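Local atomic coordinates of tyrosine specific protein phosphatase (Trypanosoma cruzi, PDB entry 4AZ1), a protein that probably removes phosphate from phosphotyrosine residues of proteins. Residues L206-K214 with L236-E247. Residues are numbered along the deposited sequence; the frame is centred on the assembly and turned at random.
Sequences LEALLTNVK and LIGAYAALTHLE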
ATOM      1  N   LEU A 206      11.030 -24.763 -11.564  1.00 41.70           N
ATOM      2  CA  LEU A 206      10.853 -23.884 -12.711  1.00 46.98           C
ATOM      3  C   LEU A 206       9.847 -24.497 -13.693  1.00 45.02           C
ATOM      4  O   LEU A 206       8.943 -23.809 -14.172  1.00 38.96           O
ATOM      5  CB  LEU A 206      12.200 -23.659 -13.397  1.00 50.65           C
ATOM      6  CG  LEU A 206      12.544 -22.244 -13.844  1.00 60.08           C
ATOM      7  CD1 LEU A 206      12.066 -21.228 -12.829  1.00 61.83           C
ATOM      8  CD2 LEU A 206      14.046 -22.118 -14.027  1.00 60.08           C
ATOM      9  N   GLU A 207       9.997 -25.786 -13.988  1.00 38.24           N
ATOM     10  CA  GLU A 207       9.027 -26.471 -14.856  1.00 46.53           C
ATOM     11  C   GLU A 207       7.590 -26.382 -14.314  1.00 49.37           C
ATOM     12  O   GLU A 207       6.633 -26.215 -15.078  1.00 43.78           O
ATOM     13  CB  GLU A 207       9.428 -27.931 -15.062  1.00 49.72           C
ATOM     14  CG  GLU A 207      10.544 -28.153 -16.102  1.00 54.61           C
ATOM     15  CD  GLU A 207      10.078 -27.975 -17.556  1.00 65.56           C
ATOM     16  OE1 GLU A 207       8.906 -27.594 -17.775  1.00 64.88           O
ATOM     17  OE2 GLU A 207      10.891 -28.218 -18.482  1.00 65.65           O
ATOM     18  N   ALA A 208       7.449 -26.476 -12.992  1.00 40.16           N
ATOM     19  CA  ALA A 208       6.139 -26.417 -12.361  1.00 43.69           C
ATOM     20  C   ALA A 208       5.552 -25.013 -12.532  1.00 42.84           C
ATOM     21  O   ALA A 208       4.370 -24.851 -12.847  1.00 41.30           O
ATOM     22  CB  ALA A 208       6.250 -26.774 -10.890  1.00 45.35           C
ATOM     23  N   LEU A 209       6.387 -24.000 -12.335  1.00 35.44           N
ATOM     24  CA  LEU A 209       5.971 -22.622 -12.580  1.00 41.06           C
ATOM     25  C   LEU A 209       5.492 -22.427 -14.021  1.00 41.46           C
ATOM     26  O   LEU A 209       4.453 -21.799 -14.257  1.00 41.20           O
ATOM     27  CB  LEU A 209       7.108 -21.647 -12.281  1.00 37.75           C
ATOM     28  CG  LEU A 209       7.518 -21.406 -10.830  1.00 35.68           C
ATOM     29  CD1 LEU A 209       8.520 -20.274 -10.788  1.00 29.93           C
ATOM     30  CD2 LEU A 209       6.308 -21.068  -9.961  1.00 33.39           C
ATOM     31  N   LEU A 210       6.239 -22.974 -14.979  1.00 42.65           N
ATOM     32  CA  LEU A 210       5.886 -22.808 -16.385  1.00 49.33           C
ATOM     33  C   LEU A 210       4.591 -23.546 -16.715  1.00 50.34           C
ATOM     34  O   LEU A 210       3.834 -23.122 -17.593  1.00 47.44           O
ATOM     35  CB  LEU A 210       7.034 -23.256 -17.293  1.00 46.95           C
ATOM     36  CG  LEU A 210       8.314 -22.434 -17.095  1.00 51.26           C
ATOM     37  CD1 LEU A 210       9.442 -23.013 -17.915  1.00 46.56           C
ATOM     38  CD2 LEU A 210       8.070 -20.989 -17.488  1.00 49.13           C
ATOM     39  N   THR A 211       4.340 -24.646 -16.011  1.00 48.84           N
ATOM     40  CA  THR A 211       3.076 -25.364 -16.160  1.00 49.05           C
ATOM     41  C   THR A 211       1.923 -24.460 -15.739  1.00 46.57           C
ATOM     42  O   THR A 211       0.908 -24.385 -16.433  1.00 50.39           O
ATOM     43  CB  THR A 211       3.072 -26.675 -15.366  1.00 48.27           C
ATOM     44  OG1 THR A 211       3.939 -27.616 -16.014  1.00 50.63           O
ATOM     45  CG2 THR A 211       1.666 -27.264 -15.287  1.00 53.68           C
ATOM     46  N   ASN A 212       2.088 -23.751 -14.623  1.00 50.16           N
ATOM     47  CA  ASN A 212       1.095 -22.763 -14.225  1.00 46.70           C
ATOM     48  C   ASN A 212       0.857 -21.732 -15.313  1.00 42.58           C
ATOM     49  O   ASN A 212      -0.288 -21.457 -15.654  1.00 41.08           O
ATOM     50  CB  ASN A 212       1.495 -22.051 -12.930  1.00 49.25           C
ATOM     51  CG  ASN A 212       1.360 -22.937 -11.721  1.00 51.58           C
ATOM     52  OD1 ASN A 212       2.214 -22.933 -10.840  1.00 53.24           O
ATOM     53  ND2 ASN A 212       0.296 -23.731 -11.687  1.00 55.65           N
ATOM     54  N   VAL A 213       1.943 -21.162 -15.841  1.00 43.64           N
ATOM     55  CA  VAL A 213       1.840 -20.176 -16.913  1.00 44.69           C
ATOM     56  C   VAL A 213       1.009 -20.716 -18.069  1.00 42.84           C
ATOM     57  O   VAL A 213       0.035 -20.080 -18.489  1.00 48.81           O
ATOM     58  CB  VAL A 213       3.233 -19.707 -17.409  1.00 43.73           C
ATOM     59  CG1 VAL A 213       3.118 -18.919 -18.691  1.00 43.96           C
ATOM     60  CG2 VAL A 213       3.900 -18.857 -16.357  1.00 36.19           C
ATOM     61  N   LYS A 214       1.366 -21.903 -18.555  1.00 47.74           N
ATOM     62  CA  LYS A 214       0.690 -22.505 -19.706  1.00 54.11           C
ATOM     63  C   LYS A 214      -0.791 -22.777 -19.472  1.00 57.93           C
ATOM     64  O   LYS A 214      -1.605 -22.647 -20.395  1.00 54.09           O
ATOM     65  CB  LYS A 214       1.353 -23.825 -20.081  1.00 68.00           C
ATOM     66  CG  LYS A 214       2.777 -23.714 -20.559  1.00 77.12           C
ATOM     67  CD  LYS A 214       3.304 -25.105 -20.879  1.00 90.89           C
ATOM     68  CE  LYS A 214       4.724 -25.287 -20.366  1.00 95.36           C
ATOM     69  NZ  LYS A 214       5.073 -26.725 -20.185  1.00103.06           N
ATOM     70  N   LEU A 236      12.808 -16.487 -15.806  1.00 28.06           N
ATOM     71  CA  LEU A 236      11.559 -17.225 -15.923  1.00 30.30           C
ATOM     72  C   LEU A 236      10.885 -16.962 -17.270  1.00 30.67           C
ATOM     73  O   LEU A 236      10.456 -17.894 -17.941  1.00 34.85           O
ATOM     74  CB  LEU A 236      10.605 -16.840 -14.796  1.00 27.52           C
ATOM     75  CG  LEU A 236       9.313 -17.664 -14.862  1.00 34.67           C
ATOM     76  CD1 LEU A 236       9.655 -19.131 -14.924  1.00 43.57           C
ATOM     77  CD2 LEU A 236       8.439 -17.404 -13.657  1.00 38.16           C
ATOM     78  N   ILE A 237      10.779 -15.687 -17.645  1.00 32.14           N
ATOM     79  CA  ILE A 237      10.118 -15.320 -18.892  1.00 33.72           C
ATOM     80  C   ILE A 237      10.957 -15.812 -20.084  1.00 28.35           C
ATOM     81  O   ILE A 237      10.412 -16.314 -21.071  1.00 37.15           O
ATOM     82  CB  ILE A 237       9.838 -13.796 -18.965  1.00 34.42           C
ATOM     83  CG1 ILE A 237       8.855 -13.392 -17.860  1.00 35.10           C
ATOM     84  CG2 ILE A 237       9.255 -13.423 -20.323  1.00 32.05           C
ATOM     85  CD1 ILE A 237       8.748 -11.879 -17.613  1.00 29.23           C
ATOM     86  N   GLY A 238      12.279 -15.725 -19.963  1.00 31.90           N
ATOM     87  CA  GLY A 238      13.167 -16.204 -21.018  1.00 34.73           C
ATOM     88  C   GLY A 238      13.081 -17.708 -21.229  1.00 35.88           C
ATOM     89  O   GLY A 238      13.062 -18.200 -22.368  1.00 30.99           O
ATOM     90  N   ALA A 239      13.034 -18.447 -20.126  1.00 29.08           N
ATOM     91  CA  ALA A 239      12.915 -19.899 -20.195  1.00 40.33           C
ATOM     92  C   ALA A 239      11.586 -20.289 -20.834  1.00 44.10           C
ATOM     93  O   ALA A 239      11.536 -21.212 -21.656  1.00 45.98           O
ATOM     94  CB  ALA A 239      13.053 -20.528 -18.803  1.00 30.01           C
ATOM     95  N   TYR A 240      10.513 -19.599 -20.446  1.00 36.85           N
ATOM     96  CA  TYR A 240       9.202 -19.827 -21.061  1.00 34.89           C
ATOM     97  C   TYR A 240       9.309 -19.655 -22.572  1.00 40.92           C
ATOM     98  O   TYR A 240       8.862 -20.512 -23.342  1.00 40.03           O
ATOM     99  CB  TYR A 240       8.145 -18.858 -20.525  1.00 33.48           C
ATOM    100  CG  TYR A 240       6.872 -18.869 -21.360  1.00 38.24           C
ATOM    101  CD1 TYR A 240       5.900 -19.849 -21.172  1.00 41.69           C
ATOM    102  CD2 TYR A 240       6.646 -17.906 -22.352  1.00 36.95           C
ATOM    103  CE1 TYR A 240       4.731 -19.881 -21.955  1.00 46.90           C
ATOM    104  CE2 TYR A 240       5.481 -17.929 -23.136  1.00 36.03           C
ATOM    105  CZ  TYR A 240       4.530 -18.919 -22.926  1.00 49.74           C
ATOM    106  OH  TYR A 240       3.383 -18.939 -23.690  1.00 56.08           O
ATOM    107  N   ALA A 241       9.874 -18.524 -22.988  1.00 43.00           N
ATOM    108  CA  ALA A 241      10.014 -18.231 -24.415  1.00 39.46           C
ATOM    109  C   ALA A 241      10.856 -19.291 -25.099  1.00 39.68           C
ATOM    110  O   ALA A 241      10.436 -19.887 -26.090  1.00 40.56           O
ATOM    111  CB  ALA A 241      10.622 -16.863 -24.621  1.00 38.14           C
ATOM    112  N   ALA A 242      12.048 -19.531 -24.560  1.00 37.98           N
ATOM    113  CA  ALA A 242      12.939 -20.510 -25.159  1.00 34.76           C
ATOM    114  C   ALA A 242      12.282 -21.882 -25.276  1.00 42.83           C
ATOM    115  O   ALA A 242      12.435 -22.559 -26.299  1.00 41.82           O
ATOM    116  CB  ALA A 242      14.265 -20.591 -24.385  1.00 35.11           C
ATOM    117  N   LEU A 243      11.538 -22.292 -24.249  1.00 38.13           N
ATOM    118  CA  LEU A 243      10.900 -23.608 -24.274  1.00 46.20           C
ATOM    119  C   LEU A 243       9.733 -23.677 -25.253  1.00 45.90           C
ATOM    120  O   LEU A 243       9.447 -24.739 -25.803  1.00 45.09           O
ATOM    121  CB  LEU A 243      10.461 -24.054 -22.873  1.00 40.74           C
ATOM    122  CG  LEU A 243      11.615 -24.521 -21.978  1.00 48.05           C
ATOM    123  CD1 LEU A 243      11.230 -24.485 -20.507  1.00 41.41           C
ATOM    124  CD2 LEU A 243      12.052 -25.921 -22.377  1.00 46.43           C
ATOM    125  N   THR A 244       9.065 -22.548 -25.467  1.00 45.83           N
ATOM    126  CA  THR A 244       7.991 -22.485 -26.457  1.00 47.95           C
ATOM    127  C   THR A 244       8.579 -22.681 -27.852  1.00 48.95           C
ATOM    128  O   THR A 244       8.007 -23.392 -28.680  1.00 53.86           O
ATOM    129  CB  THR A 244       7.223 -21.152 -26.391  1.00 50.06           C
ATOM    130  OG1 THR A 244       6.654 -20.979 -25.084  1.00 50.48           O
ATOM    131  CG2 THR A 244       6.109 -21.130 -27.431  1.00 48.23           C
ATOM    132  N   HIS A 245       9.731 -22.068 -28.117  1.00 42.79           N
ATOM    133  CA  HIS A 245      10.412 -22.306 -29.396  1.00 48.00           C
ATOM    134  C   HIS A 245      10.759 -23.779 -29.580  1.00 47.53           C
ATOM    135  O   HIS A 245      10.599 -24.336 -30.672  1.00 51.40           O
ATOM    136  CB  HIS A 245      11.661 -21.425 -29.522  1.00 41.21           C
ATOM    137  CG  HIS A 245      11.342 -20.000 -29.835  1.00 53.70           C
ATOM    138  ND1 HIS A 245      10.971 -19.582 -31.096  1.00 57.44           N
ATOM    139  CD2 HIS A 245      11.291 -18.902 -29.044  1.00 48.40           C
ATOM    140  CE1 HIS A 245      10.726 -18.286 -31.071  1.00 64.41           C
ATOM    141  NE2 HIS A 245      10.918 -17.847 -29.838  1.00 56.71           N
ATOM    142  N   LEU A 246      11.217 -24.407 -28.499  1.00 48.64           N
ATOM    143  CA  LEU A 246      11.565 -25.824 -28.517  1.00 50.65           C
ATOM    144  C   LEU A 246      10.339 -26.652 -28.886  1.00 55.98           C
ATOM    145  O   LEU A 246      10.406 -27.535 -29.741  1.00 57.35           O
ATOM    146  CB  LEU A 246      12.110 -26.237 -27.140  1.00 41.05           C
ATOM    147  CG  LEU A 246      12.634 -27.666 -26.925  1.00 51.98           C
ATOM    148  CD1 LEU A 246      13.685 -27.687 -25.824  1.00 49.21           C
ATOM    149  CD2 LEU A 246      11.513 -28.638 -26.580  1.00 55.30           C
ATOM    150  N   GLU A 247       9.221 -26.353 -28.230  1.00 53.04           N
ATOM    151  CA  GLU A 247       7.972 -27.089 -28.433  1.00 60.93           C
ATOM    152  C   GLU A 247       7.343 -26.917 -29.822  1.00 54.13           C
ATOM    153  O   GLU A 247       6.586 -27.783 -30.269  1.00 54.43           O
ATOM    154  CB  GLU A 247       6.956 -26.705 -27.345  1.00 63.02           C
ATOM    155  CG  GLU A 247       7.219 -27.359 -25.996  1.00 72.05           C
ATOM    156  CD  GLU A 247       6.314 -26.824 -24.890  1.00 89.79           C
ATOM    157  OE1 GLU A 247       5.769 -25.704 -25.039  1.00 91.68           O
ATOM    158  OE2 GLU A 247       6.145 -27.528 -23.868  1.00 92.86           O
TER
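Leu210 and Leu236 meet at the centre of a helix-helix packing in the protein tyrosine phosphatase fold, where helix 203-215 crosses helix 232-247, the helix that leads out of the HCX5R phosphate-binding loop (P-loop) of this family. The axes approach to 10.6 Å and cross steeply, at -73°, with the apolar contacts gathered round Leu210; branched leucines suit such a place because their methyls can reach several neighbours. Leu210 and Leu236 run alongside one another, pointing opposite ways, which brings Leu210 CD2 to 3.5 Å from Leu236 CD1. With CG anti to the backbone N (chi1 -177°), the side chain of Leu236 is carried toward helix 203-215, and its methyls part there: CD1 also touches Leu206 CD1, while CD2 meets Leu209 CD1. Beneath, Leu209 and Leu236 both rest on Ile117 of strand 115-118, which ties the helix pair to the central sheet.

Tyr240 is the third large contributor. Leu210 CD2 lies 3.7 Å from its CB, near the ring plane at the edge, and Val213 CG1 approaches CD1 and CE1 obliquely. An aromatic residue fits here because its carbons pack while its hydroxyl reaches a hydrogen bond with His88. Thr244 OG1 sits over the ring centre, 3.6 Å above the plane, and donates a 2.9 Å hydrogen bond to Tyr240 O.

Charged residues border this apolar core. Glu207 and Glu247 both form salt bridges with Arg287 of helix 274-288, and Lys214 NZ makes a long one, 3.9 Å, to Glu247 OE2. Leu210's other methyl, CD1, presses tightly against Leu243 CD1 at 3.5 Å.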